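Side-chain contacts in 1,3,6,8-tetrahydroxynaphthalene synthase (Streptomyces coelicolor, PDB 1U0M), which condenses five malonyl-CoA units into a pentaketide and cyclises it to 1,3,6,8-tetrahydroxynaphthalene, a precursor of melanin and of various naphthoquinone-containing metabolites: residues Ile24-Thr29 with Leu49-Gly54; Pro182-Val187 with Gly238-Leu243; Phe274-Ala279 with Leu318-Arg323; Asp287-Leu292 with His297-Ser302. All coordinates share one frame; numbering follows the deposited sequence.

Interaction 1 of 4, residues Ile24-Thr29 with Leu49-Gly54; sequences ITMEET and LIENTG
Flat groups do little between Met26 and Ile50, which meet through aliphatic branches; the flat group beside the thioether is the Ile50-Glu51 peptide, with Ile50 O 4.1 Å from Met26 SD, and the Glu51 carboxylate stands farther to one side, only its stem bordering Met26. The thioether carries the contact. Met26 has its CG anti to the backbone N (chi1 166°) and then bends twice, which brings the methyl end round to the second helix. There CE presses on Ile50 CG2 at 3.3 Å, tight for two methyl carbons. SD rests against the backbone of the next residue, 3.7 Å from Glu51 CA, and lies 4.2 Å from Glu51 CG. Thr29, one turn further along its helix, adds a second methyl: its CG2 approaches the same Ile50 CG2 at 4.1 Å, which leaves that branch touched by both residues.

Behind Met26 a capping box starts the helix. Thr25 OG1 takes the N-H of Glu28 at 3.1 Å in a nearly straight bond (165°), and Glu28 OE2 returns the grip through weak bonds from Thr25 N and OG1. The Thr29 hydroxyl turns to Arg58 through a weak hydrogen bond.

In the fold, the contact joins the first turn of helix 26-37, just after strand 22-25 pairs with 57-60, to the C-terminal end of helix 43-52. Leu30 extends the same interface, touching Ile50 and Glu51.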
# COMPACT_ATOMS: atom_id res chain seq x y z
N ILE A 24 -12.57 -14.85 -22.83
CA ILE A 24 -12.08 -16.21 -22.98
C ILE A 24 -13.05 -17.13 -22.24
O ILE A 24 -13.35 -16.93 -21.05
CB ILE A 24 -10.62 -16.39 -22.46
CG1 ILE A 24 -10.19 -17.85 -22.67
CG2 ILE A 24 -10.50 -15.96 -21.02
CD1 ILE A 24 -8.72 -18.13 -22.40
N THR A 25 -13.58 -18.10 -22.99
CA THR A 25 -14.53 -19.06 -22.46
C THR A 25 -13.85 -20.24 -21.79
O THR A 25 -12.65 -20.46 -21.94
CB THR A 25 -15.40 -19.64 -23.58
OG1 THR A 25 -14.56 -20.43 -24.44
CG2 THR A 25 -16.08 -18.54 -24.40
N MET A 26 -14.65 -21.00 -21.05
CA MET A 26 -14.18 -22.19 -20.37
C MET A 26 -13.56 -23.15 -21.37
O MET A 26 -12.46 -23.65 -21.18
CB MET A 26 -15.37 -22.88 -19.71
CG MET A 26 -15.10 -24.29 -19.24
SD MET A 26 -14.31 -24.27 -17.66
CE MET A 26 -12.66 -23.90 -18.11
N GLU A 27 -14.31 -23.39 -22.45
CA GLU A 27 -13.89 -24.29 -23.51
C GLU A 27 -12.53 -23.90 -24.06
O GLU A 27 -11.65 -24.75 -24.20
CB GLU A 27 -14.92 -24.30 -24.64
CG GLU A 27 -15.17 -25.70 -25.22
CD GLU A 27 -15.48 -25.70 -26.71
OE1 GLU A 27 -16.42 -24.99 -27.12
OE2 GLU A 27 -14.78 -26.42 -27.46
N GLU A 28 -12.37 -22.62 -24.38
CA GLU A 28 -11.12 -22.11 -24.93
C GLU A 28 -9.97 -22.35 -23.97
O GLU A 28 -8.88 -22.76 -24.39
CB GLU A 28 -11.22 -20.61 -25.20
CG GLU A 28 -12.18 -20.24 -26.30
CD GLU A 28 -12.51 -18.76 -26.25
OE1 GLU A 28 -11.57 -17.95 -26.17
OE2 GLU A 28 -13.71 -18.42 -26.30
N THR A 29 -10.22 -22.08 -22.69
CA THR A 29 -9.19 -22.27 -21.66
C THR A 29 -8.69 -23.70 -21.70
O THR A 29 -7.48 -23.93 -21.67
CB THR A 29 -9.73 -21.97 -20.24
OG1 THR A 29 -10.06 -20.58 -20.12
CG2 THR A 29 -8.68 -22.31 -19.20
N LEU A 49 -10.01 -29.92 -12.68
CA LEU A 49 -10.06 -28.90 -11.64
C LEU A 49 -10.57 -27.58 -12.22
O LEU A 49 -11.48 -26.95 -11.67
CB LEU A 49 -8.67 -28.70 -11.04
CG LEU A 49 -8.23 -29.70 -9.95
CD1 LEU A 49 -8.51 -31.11 -10.40
CD2 LEU A 49 -6.76 -29.52 -9.65
N ILE A 50 -10.00 -27.19 -13.34
CA ILE A 50 -10.41 -25.96 -13.99
C ILE A 50 -11.89 -26.03 -14.35
O ILE A 50 -12.68 -25.16 -13.98
CB ILE A 50 -9.58 -25.70 -15.26
CG1 ILE A 50 -8.13 -25.37 -14.86
CG2 ILE A 50 -10.19 -24.55 -16.05
CD1 ILE A 50 -7.20 -25.22 -16.02
N GLU A 51 -12.27 -27.08 -15.05
CA GLU A 51 -13.66 -27.20 -15.45
C GLU A 51 -14.65 -27.17 -14.30
O GLU A 51 -15.70 -26.55 -14.41
CB GLU A 51 -13.86 -28.47 -16.28
CG GLU A 51 -15.13 -28.38 -17.11
CD GLU A 51 -15.18 -29.39 -18.24
OE1 GLU A 51 -15.97 -29.15 -19.18
OE2 GLU A 51 -14.46 -30.40 -18.19
N ASN A 52 -14.31 -27.83 -13.19
CA ASN A 52 -15.18 -27.87 -12.02
C ASN A 52 -15.39 -26.51 -11.40
O ASN A 52 -16.35 -26.28 -10.66
CB ASN A 52 -14.60 -28.80 -10.95
CG ASN A 52 -14.84 -30.26 -11.26
OD1 ASN A 52 -14.31 -31.13 -10.58
ND2 ASN A 52 -15.64 -30.53 -12.29
N THR A 53 -14.47 -25.61 -11.70
CA THR A 53 -14.53 -24.25 -11.19
C THR A 53 -15.82 -23.53 -11.58
O THR A 53 -16.28 -22.62 -10.88
CB THR A 53 -13.28 -23.49 -11.67
OG1 THR A 53 -12.37 -23.33 -10.57
CG2 THR A 53 -13.65 -22.17 -12.25
N GLY A 54 -16.43 -23.93 -12.69
CA GLY A 54 -17.66 -23.30 -13.14
C GLY A 54 -17.50 -21.91 -13.72
O GLY A 54 -18.49 -21.19 -13.92

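Interaction 2 of 4, residues Pro182-Val187 with Gly238-Leu243; sequences PTDLGV and GFHFLL. With GOL (glycerol), chain D.
The His240 imidazole lies on one arm of a beta-hairpin, strands 230-235 and 238-243, and meets Thr183 and Asp184 of the loop leading into helix 187-195. The tight part is the carboxylate. Asp184 CG lies anti to the carbonyl carbon (chi1 -71°), which carries the carboxylate to the imidazole. Its OD2 reaches the ring at its edge, in plane, 2.9 Å from His240 CD2, while the ring nitrogen NE2 stays 3.8 Å from that oxygen. The carboxylate is turned 55° against the imidazole, so the two groups do not stack. At the other end of the ring, ND1 makes a weak bond back to Gly238 O, which may help to set the ring's rotation.

The loose side belongs to the exposed Thr183, whose OG1 stands 3.7 Å from His240 NE2 near the ring plane. Past Asp184 the loop and strand draw apart, and a glycerol, probably from the crystallisation liquor, bridges them, held also by Gln181 N and Asn193 OD1. On the far side of the strand, Phe239 stacks on Phe117 of the second subunit. Glycerol O2 donates to Asp184 OD1 at 3.0 Å, and glycerol O3 accepts the N-H of Phe241 at 2.6 Å with an angle of 161°.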
# COMPACT_ATOMS: atom_id res chain seq x y z
N PRO A 182 4.16 -18.13 -18.42
CA PRO A 182 4.32 -19.37 -19.19
C PRO A 182 5.22 -20.38 -18.48
O PRO A 182 5.01 -21.59 -18.58
CB PRO A 182 4.94 -18.89 -20.49
CG PRO A 182 4.38 -17.53 -20.64
CD PRO A 182 4.48 -16.96 -19.26
N THR A 183 6.20 -19.86 -17.76
CA THR A 183 7.16 -20.68 -17.02
C THR A 183 6.59 -21.48 -15.84
O THR A 183 7.13 -22.53 -15.51
CB THR A 183 8.31 -19.81 -16.49
OG1 THR A 183 7.79 -18.77 -15.66
CG2 THR A 183 9.08 -19.18 -17.64
N ASP A 184 5.55 -20.98 -15.19
CA ASP A 184 4.95 -21.69 -14.06
C ASP A 184 4.20 -22.91 -14.60
O ASP A 184 3.14 -22.78 -15.23
CB ASP A 184 4.01 -20.75 -13.28
CG ASP A 184 4.76 -19.67 -12.50
OD1 ASP A 184 4.12 -18.75 -11.95
OD2 ASP A 184 5.99 -19.75 -12.42
N LEU A 185 4.76 -24.10 -14.34
CA LEU A 185 4.19 -25.36 -14.83
C LEU A 185 3.53 -26.27 -13.80
O LEU A 185 3.13 -27.37 -14.14
CB LEU A 185 5.26 -26.16 -15.58
CG LEU A 185 5.93 -25.51 -16.79
CD1 LEU A 185 7.01 -26.45 -17.30
CD2 LEU A 185 4.90 -25.22 -17.90
N GLY A 186 3.44 -25.83 -12.54
CA GLY A 186 2.79 -26.66 -11.54
C GLY A 186 1.28 -26.66 -11.73
O GLY A 186 0.74 -25.68 -12.24
N VAL A 187 0.59 -27.72 -11.31
CA VAL A 187 -0.87 -27.79 -11.47
C VAL A 187 -1.56 -26.62 -10.78
O VAL A 187 -2.62 -26.18 -11.22
CB VAL A 187 -1.48 -29.12 -10.91
CG1 VAL A 187 -0.84 -30.30 -11.60
CG2 VAL A 187 -1.31 -29.21 -9.41
N GLY A 238 8.51 -10.93 -13.21
CA GLY A 238 7.37 -10.28 -12.61
C GLY A 238 6.84 -11.01 -11.40
O GLY A 238 7.61 -11.59 -10.64
N PHE A 239 5.53 -10.98 -11.24
CA PHE A 239 4.90 -11.61 -10.10
C PHE A 239 4.36 -12.99 -10.42
O PHE A 239 3.54 -13.16 -11.33
CB PHE A 239 3.76 -10.72 -9.58
CG PHE A 239 4.19 -9.34 -9.19
CD1 PHE A 239 5.46 -9.13 -8.63
CD2 PHE A 239 3.34 -8.25 -9.35
CE1 PHE A 239 5.86 -7.86 -8.25
CE2 PHE A 239 3.74 -6.98 -8.97
CZ PHE A 239 5.00 -6.78 -8.42
N HIS A 240 4.86 -13.98 -9.68
CA HIS A 240 4.44 -15.37 -9.83
C HIS A 240 3.54 -15.70 -8.63
O HIS A 240 3.98 -15.70 -7.48
CB HIS A 240 5.65 -16.32 -9.85
CG HIS A 240 6.53 -16.15 -11.05
ND1 HIS A 240 7.19 -14.97 -11.33
CD2 HIS A 240 6.89 -17.02 -12.02
CE1 HIS A 240 7.93 -15.12 -12.42
NE2 HIS A 240 7.76 -16.36 -12.86
N PHE A 241 2.28 -15.96 -8.91
CA PHE A 241 1.30 -16.25 -7.88
C PHE A 241 1.38 -17.69 -7.35
O PHE A 241 1.38 -18.65 -8.12
CB PHE A 241 -0.11 -15.99 -8.43
CG PHE A 241 -1.17 -16.02 -7.39
CD1 PHE A 241 -1.13 -15.13 -6.32
CD2 PHE A 241 -2.22 -16.93 -7.47
CE1 PHE A 241 -2.12 -15.15 -5.33
CE2 PHE A 241 -3.22 -16.95 -6.47
CZ PHE A 241 -3.17 -16.06 -5.42
N LEU A 242 1.45 -17.81 -6.03
CA LEU A 242 1.53 -19.11 -5.37
C LEU A 242 0.33 -19.30 -4.44
O LEU A 242 0.08 -18.50 -3.53
CB LEU A 242 2.82 -19.23 -4.56
CG LEU A 242 4.14 -19.52 -5.29
CD1 LEU A 242 4.40 -18.50 -6.39
CD2 LEU A 242 5.26 -19.49 -4.28
N LEU A 243 -0.41 -20.38 -4.69
CA LEU A 243 -1.58 -20.69 -3.89
C LEU A 243 -1.45 -22.13 -3.38
O LEU A 243 -1.52 -23.09 -4.16
CB LEU A 243 -2.82 -20.53 -4.76
CG LEU A 243 -4.19 -20.62 -4.10
CD1 LEU A 243 -4.36 -19.55 -3.03
CD2 LEU A 243 -5.23 -20.47 -5.19
C1 GOL D . 1.42 -18.36 -13.72
O1 GOL D . 0.60 -17.89 -14.79
C2 GOL D . 0.92 -17.66 -12.47
O2 GOL D . 1.21 -18.53 -11.36
C3 GOL D . 1.62 -16.33 -12.35
O3 GOL D . 1.24 -15.54 -11.23

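Interaction 3 of 4, residues Phe274-Ala279 with Leu318-Arg323; sequences FYIVHA and LDALRR
Ile276 on strand 276-278 packs against Ala320 and Leu321 of helix 315-326, a helix-on-sheet contact within the layered alpha-beta-alpha-beta-alpha thiolase fold. The strand is one of the two edge strands of its sheet within this chain, next to 337-342. Along the helix, Leu318 contributes its carbonyl, which takes the N-H of Arg322 at 2.9 Å in a normal helical bond. Asp319 comes next on a flank of the helix, its carboxylate serving neighbours on the helix itself and Thr305, whose hydroxyl is bonded to OD1.

Ala320 faces the strand directly. Its CB sits 3.4 Å from Ile276 CG2, a tight pair, and the small side chain lets the backbones approach to 6.2 Å between the CA atoms of Ile276 and Ala320. Both branches of the isoleucine are used: with CG1 anti to the carbonyl carbon (chi1 -59°), CG2 falls anti to the backbone N and meets Ala320, while CD1 comes within 4.1 Å of both CB and O of Ala320. Leu321 reaches in from beside, its CD2 at 4.1 Å from Ile276 CG1, the two side chains crossing at about a right angle. Phe301 closes the same cluster against Ile276 and Ala320.

Arg322 and Arg323 finish the turn by sharing the Asp319 carboxylate, one oxygen each: Arg322 NH2 forms a salt bridge to OD2, and Arg323 NE bonds OD1 on its syn side. The shared anion probably offsets the closeness of the two cations, with Arg322 NH2 lying 3.5 Å above the Arg323 guanidinium plane, offset toward its rim.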
# COMPACT_ATOMS: atom_id res chain seq x y z
N PHE A 274 -27.87 -10.87 4.40
CA PHE A 274 -26.86 -10.32 3.50
C PHE A 274 -25.54 -11.09 3.51
O PHE A 274 -24.93 -11.27 4.56
CB PHE A 274 -26.59 -8.89 3.91
CG PHE A 274 -26.80 -7.89 2.83
CD1 PHE A 274 -27.94 -7.92 2.05
CD2 PHE A 274 -25.88 -6.86 2.64
CE1 PHE A 274 -28.16 -6.95 1.08
CE2 PHE A 274 -26.09 -5.88 1.69
CZ PHE A 274 -27.23 -5.93 0.90
N TYR A 275 -25.09 -11.52 2.33
CA TYR A 275 -23.82 -12.24 2.23
C TYR A 275 -23.06 -11.93 0.94
O TYR A 275 -23.37 -12.46 -0.12
CB TYR A 275 -24.04 -13.74 2.33
CG TYR A 275 -24.13 -14.26 3.75
CD1 TYR A 275 -25.29 -14.10 4.51
CD2 TYR A 275 -23.05 -14.90 4.34
CE1 TYR A 275 -25.37 -14.57 5.82
CE2 TYR A 275 -23.12 -15.38 5.65
CZ TYR A 275 -24.28 -15.22 6.39
OH TYR A 275 -24.35 -15.72 7.67
N ILE A 276 -22.06 -11.05 1.06
CA ILE A 276 -21.23 -10.66 -0.08
C ILE A 276 -19.77 -10.92 0.29
O ILE A 276 -19.05 -10.00 0.70
CB ILE A 276 -21.42 -9.17 -0.42
CG1 ILE A 276 -22.89 -8.89 -0.76
CG2 ILE A 276 -20.53 -8.77 -1.58
CD1 ILE A 276 -23.39 -9.64 -1.97
N VAL A 277 -19.34 -12.17 0.17
CA VAL A 277 -17.98 -12.54 0.51
C VAL A 277 -17.18 -13.00 -0.71
O VAL A 277 -17.73 -13.63 -1.61
CB VAL A 277 -17.96 -13.68 1.54
CG1 VAL A 277 -18.98 -13.42 2.62
CG2 VAL A 277 -18.23 -15.01 0.86
N HIS A 278 -15.89 -12.68 -0.73
CA HIS A 278 -15.04 -13.08 -1.83
C HIS A 278 -14.12 -14.24 -1.48
O HIS A 278 -13.33 -14.17 -0.54
CB HIS A 278 -14.18 -11.91 -2.33
CG HIS A 278 -13.07 -12.34 -3.24
ND1 HIS A 278 -13.27 -13.21 -4.29
CD2 HIS A 278 -11.75 -12.03 -3.25
CE1 HIS A 278 -12.11 -13.43 -4.90
NE2 HIS A 278 -11.18 -12.72 -4.29
N ALA A 279 -14.24 -15.30 -2.27
CA ALA A 279 -13.42 -16.48 -2.11
C ALA A 279 -13.08 -16.93 -3.53
O ALA A 279 -13.94 -16.91 -4.42
CB ALA A 279 -14.20 -17.57 -1.37
N LEU A 318 -16.78 -5.88 -4.59
CA LEU A 318 -17.44 -4.75 -5.20
C LEU A 318 -18.42 -5.13 -6.30
O LEU A 318 -19.51 -4.56 -6.39
CB LEU A 318 -16.40 -3.77 -5.74
CG LEU A 318 -15.83 -2.75 -4.74
CD1 LEU A 318 -15.43 -3.45 -3.45
CD2 LEU A 318 -14.65 -2.02 -5.36
N ASP A 319 -18.05 -6.09 -7.13
CA ASP A 319 -18.92 -6.52 -8.22
C ASP A 319 -20.08 -7.35 -7.69
O ASP A 319 -21.16 -7.34 -8.27
CB ASP A 319 -18.12 -7.31 -9.24
CG ASP A 319 -18.98 -7.79 -10.39
OD1 ASP A 319 -19.59 -8.87 -10.28
OD2 ASP A 319 -19.04 -7.06 -11.41
N ALA A 320 -19.86 -8.07 -6.59
CA ALA A 320 -20.92 -8.88 -6.00
C ALA A 320 -21.98 -7.90 -5.54
O ALA A 320 -23.17 -8.08 -5.80
CB ALA A 320 -20.39 -9.68 -4.82
N LEU A 321 -21.54 -6.85 -4.85
CA LEU A 321 -22.46 -5.82 -4.38
C LEU A 321 -23.18 -5.25 -5.58
O LEU A 321 -24.41 -5.17 -5.59
CB LEU A 321 -21.72 -4.68 -3.68
CG LEU A 321 -21.60 -4.73 -2.16
CD1 LEU A 321 -20.91 -3.46 -1.68
CD2 LEU A 321 -22.98 -4.86 -1.53
N ARG A 322 -22.42 -4.85 -6.59
CA ARG A 322 -23.01 -4.28 -7.79
C ARG A 322 -24.14 -5.17 -8.30
O ARG A 322 -25.14 -4.68 -8.83
CB ARG A 322 -21.93 -4.10 -8.87
CG ARG A 322 -22.40 -3.34 -10.10
CD ARG A 322 -22.97 -4.28 -11.15
NE ARG A 322 -21.93 -5.01 -11.85
CZ ARG A 322 -22.08 -6.23 -12.37
NH1 ARG A 322 -23.23 -6.87 -12.26
NH2 ARG A 322 -21.07 -6.81 -13.01
N ARG A 323 -24.01 -6.48 -8.13
CA ARG A 323 -25.04 -7.41 -8.58
C ARG A 323 -26.19 -7.49 -7.59
O ARG A 323 -27.31 -7.87 -7.95
CB ARG A 323 -24.45 -8.80 -8.80
CG ARG A 323 -23.52 -8.90 -10.00
CD ARG A 323 -22.73 -10.19 -9.97
NE ARG A 323 -21.64 -10.16 -10.94
CZ ARG A 323 -21.76 -10.52 -12.21
NH1 ARG A 323 -22.93 -10.94 -12.68
NH2 ARG A 323 -20.71 -10.44 -13.02

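Interaction 4 of 4, residues Asp287-Leu292 with His297-Ser302; sequences DLSTFL and HAFRFS
Phe299, at the centre of an inverse gamma turn (phi -92°, psi 50°), points its side chain back at Leu288 and Ser289 near the end of a weakly bonded helix, where the loop after helix 281-291 leads into helix 300-308 and the nearest CA atoms, those of Ser289 and Ala298, are 7.6 Å apart. The turn follows a short 3-10 segment and directs the benzyl group toward helix 281-291.

Two neighbours on the first helix divide the far end of that ring. Leu288, its CG anti to the backbone N (chi1 -159°), brings CD1 to 3.2 Å from Phe299 CZ and 3.4 Å from CE2; the approach is oblique, and the side chains cross at about a right angle. Ser289 comes to the edge instead, its CB near the ring plane and 3.3 Å from Phe299 CE1. The serine thus packs through carbon, while its OG is bonded to Asp286 O. One face of the ring carries Ala298 CB, 4.1 Å above the plane and toward the rim.

The cluster is buried: Met251 of helix 251-263 touches Leu288, and Val277 of strand 276-278 packs on Phe299. Near the end of the first helix, Asp287 O accepts from Phe291 N and, 2.9 Å away on the same face of the carbonyl plane, from Thr290 OG1.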
# COMPACT_ATOMS: atom_id res chain seq x y z
N ASP A 287 -16.98 -24.11 1.06
CA ASP A 287 -16.49 -24.56 2.36
C ASP A 287 -16.96 -23.53 3.37
O ASP A 287 -17.05 -23.80 4.57
CB ASP A 287 -14.96 -24.64 2.36
CG ASP A 287 -14.43 -25.82 1.56
OD1 ASP A 287 -14.90 -26.04 0.43
OD2 ASP A 287 -13.52 -26.51 2.07
N LEU A 288 -17.28 -22.34 2.87
CA LEU A 288 -17.76 -21.26 3.72
C LEU A 288 -19.26 -21.41 3.93
O LEU A 288 -19.80 -20.93 4.93
CB LEU A 288 -17.44 -19.91 3.06
CG LEU A 288 -17.38 -18.65 3.93
CD1 LEU A 288 -18.77 -18.25 4.37
CD2 LEU A 288 -16.50 -18.92 5.14
N SER A 289 -19.93 -22.09 3.01
CA SER A 289 -21.37 -22.30 3.10
C SER A 289 -21.67 -23.55 3.92
O SER A 289 -22.82 -24.00 3.99
CB SER A 289 -21.98 -22.46 1.71
OG SER A 289 -21.41 -23.56 1.02
N THR A 290 -20.63 -24.12 4.53
CA THR A 290 -20.78 -25.32 5.35
C THR A 290 -20.22 -25.08 6.75
O THR A 290 -20.94 -25.18 7.74
CB THR A 290 -20.06 -26.53 4.71
OG1 THR A 290 -18.70 -26.19 4.43
CG2 THR A 290 -20.75 -26.95 3.41
N PHE A 291 -18.93 -24.78 6.83
CA PHE A 291 -18.27 -24.53 8.11
C PHE A 291 -18.97 -23.42 8.88
O PHE A 291 -18.99 -23.44 10.11
CB PHE A 291 -16.79 -24.18 7.88
CG PHE A 291 -15.92 -25.37 7.56
CD1 PHE A 291 -15.79 -26.41 8.46
CD2 PHE A 291 -15.24 -25.44 6.35
CE1 PHE A 291 -14.98 -27.52 8.17
CE2 PHE A 291 -14.43 -26.55 6.04
CZ PHE A 291 -14.30 -27.59 6.96
N LEU A 292 -19.54 -22.45 8.15
CA LEU A 292 -20.24 -21.33 8.77
C LEU A 292 -21.67 -21.77 9.01
O LEU A 292 -22.22 -21.53 10.08
CB LEU A 292 -20.23 -20.09 7.86
CG LEU A 292 -20.43 -18.78 8.62
CD1 LEU A 292 -19.10 -18.34 9.21
CD2 LEU A 292 -20.96 -17.70 7.71
N HIS A 297 -26.60 -21.07 -1.56
CA HIS A 297 -27.29 -19.98 -2.25
C HIS A 297 -27.03 -18.59 -1.68
O HIS A 297 -27.33 -17.60 -2.34
CB HIS A 297 -28.80 -20.28 -2.22
CG HIS A 297 -29.63 -19.31 -3.01
ND1 HIS A 297 -29.57 -19.23 -4.39
CD2 HIS A 297 -30.55 -18.39 -2.62
CE1 HIS A 297 -30.43 -18.32 -4.81
NE2 HIS A 297 -31.04 -17.79 -3.75
N ALA A 298 -26.48 -18.52 -0.48
CA ALA A 298 -26.22 -17.24 0.16
C ALA A 298 -25.22 -16.41 -0.63
O ALA A 298 -25.41 -15.20 -0.81
CB ALA A 298 -25.70 -17.46 1.58
N PHE A 299 -24.16 -17.06 -1.10
CA PHE A 299 -23.13 -16.38 -1.87
C PHE A 299 -23.46 -16.49 -3.35
O PHE A 299 -22.62 -16.89 -4.16
CB PHE A 299 -21.77 -17.01 -1.61
CG PHE A 299 -21.58 -17.46 -0.20
CD1 PHE A 299 -21.97 -18.74 0.19
CD2 PHE A 299 -21.07 -16.60 0.76
CE1 PHE A 299 -21.85 -19.15 1.51
CE2 PHE A 299 -20.95 -17.00 2.08
CZ PHE A 299 -21.34 -18.28 2.46
N ARG A 300 -24.70 -16.14 -3.69
CA ARG A 300 -25.17 -16.19 -5.06
C ARG A 300 -24.52 -15.10 -5.90
O ARG A 300 -24.21 -15.31 -7.07
CB ARG A 300 -26.69 -16.02 -5.10
CG ARG A 300 -27.27 -15.88 -6.50
CD ARG A 300 -28.80 -15.86 -6.52
NE ARG A 300 -29.39 -14.66 -5.91
CZ ARG A 300 -29.54 -14.48 -4.60
NH1 ARG A 300 -29.15 -15.41 -3.74
NH2 ARG A 300 -30.09 -13.35 -4.15
N PHE A 301 -24.31 -13.94 -5.28
CA PHE A 301 -23.71 -12.79 -5.95
C PHE A 301 -22.22 -12.96 -6.18
O PHE A 301 -21.70 -12.60 -7.24
CB PHE A 301 -23.99 -11.53 -5.13
CG PHE A 301 -25.45 -11.22 -4.99
CD1 PHE A 301 -26.14 -10.58 -6.02
CD2 PHE A 301 -26.15 -11.62 -3.86
CE1 PHE A 301 -27.51 -10.34 -5.92
CE2 PHE A 301 -27.52 -11.39 -3.75
CZ PHE A 301 -28.20 -10.75 -4.78
N SER A 302 -21.53 -13.50 -5.19
CA SER A 302 -20.10 -13.73 -5.31
C SER A 302 -19.88 -14.74 -6.43
O SER A 302 -19.13 -14.48 -7.38
CB SER A 302 -19.55 -14.30 -4.01
OG SER A 302 -20.00 -13.56 -2.89

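How the interactions relate
Interactions 3 and 4 form one continuous region of the C-terminal half. Their centres are 11 Å apart, and interaction 4 is nested in the chain loop that interaction 3 closes. They join through Val277 O and Ser302 OG, 2.6 Å apart in a probable hydrogen bond, and through Ala320 O, which packs 3.6 Å from Phe301 CB. Interactions 1 and 2 stand separately: their centres are about 18 Å apart and their nearest atoms about 5 Å, without touching. Interaction 2 lies farthest from interaction 4, about 28 Å between centres. None lies at Cys146, the probable catalytic cysteine.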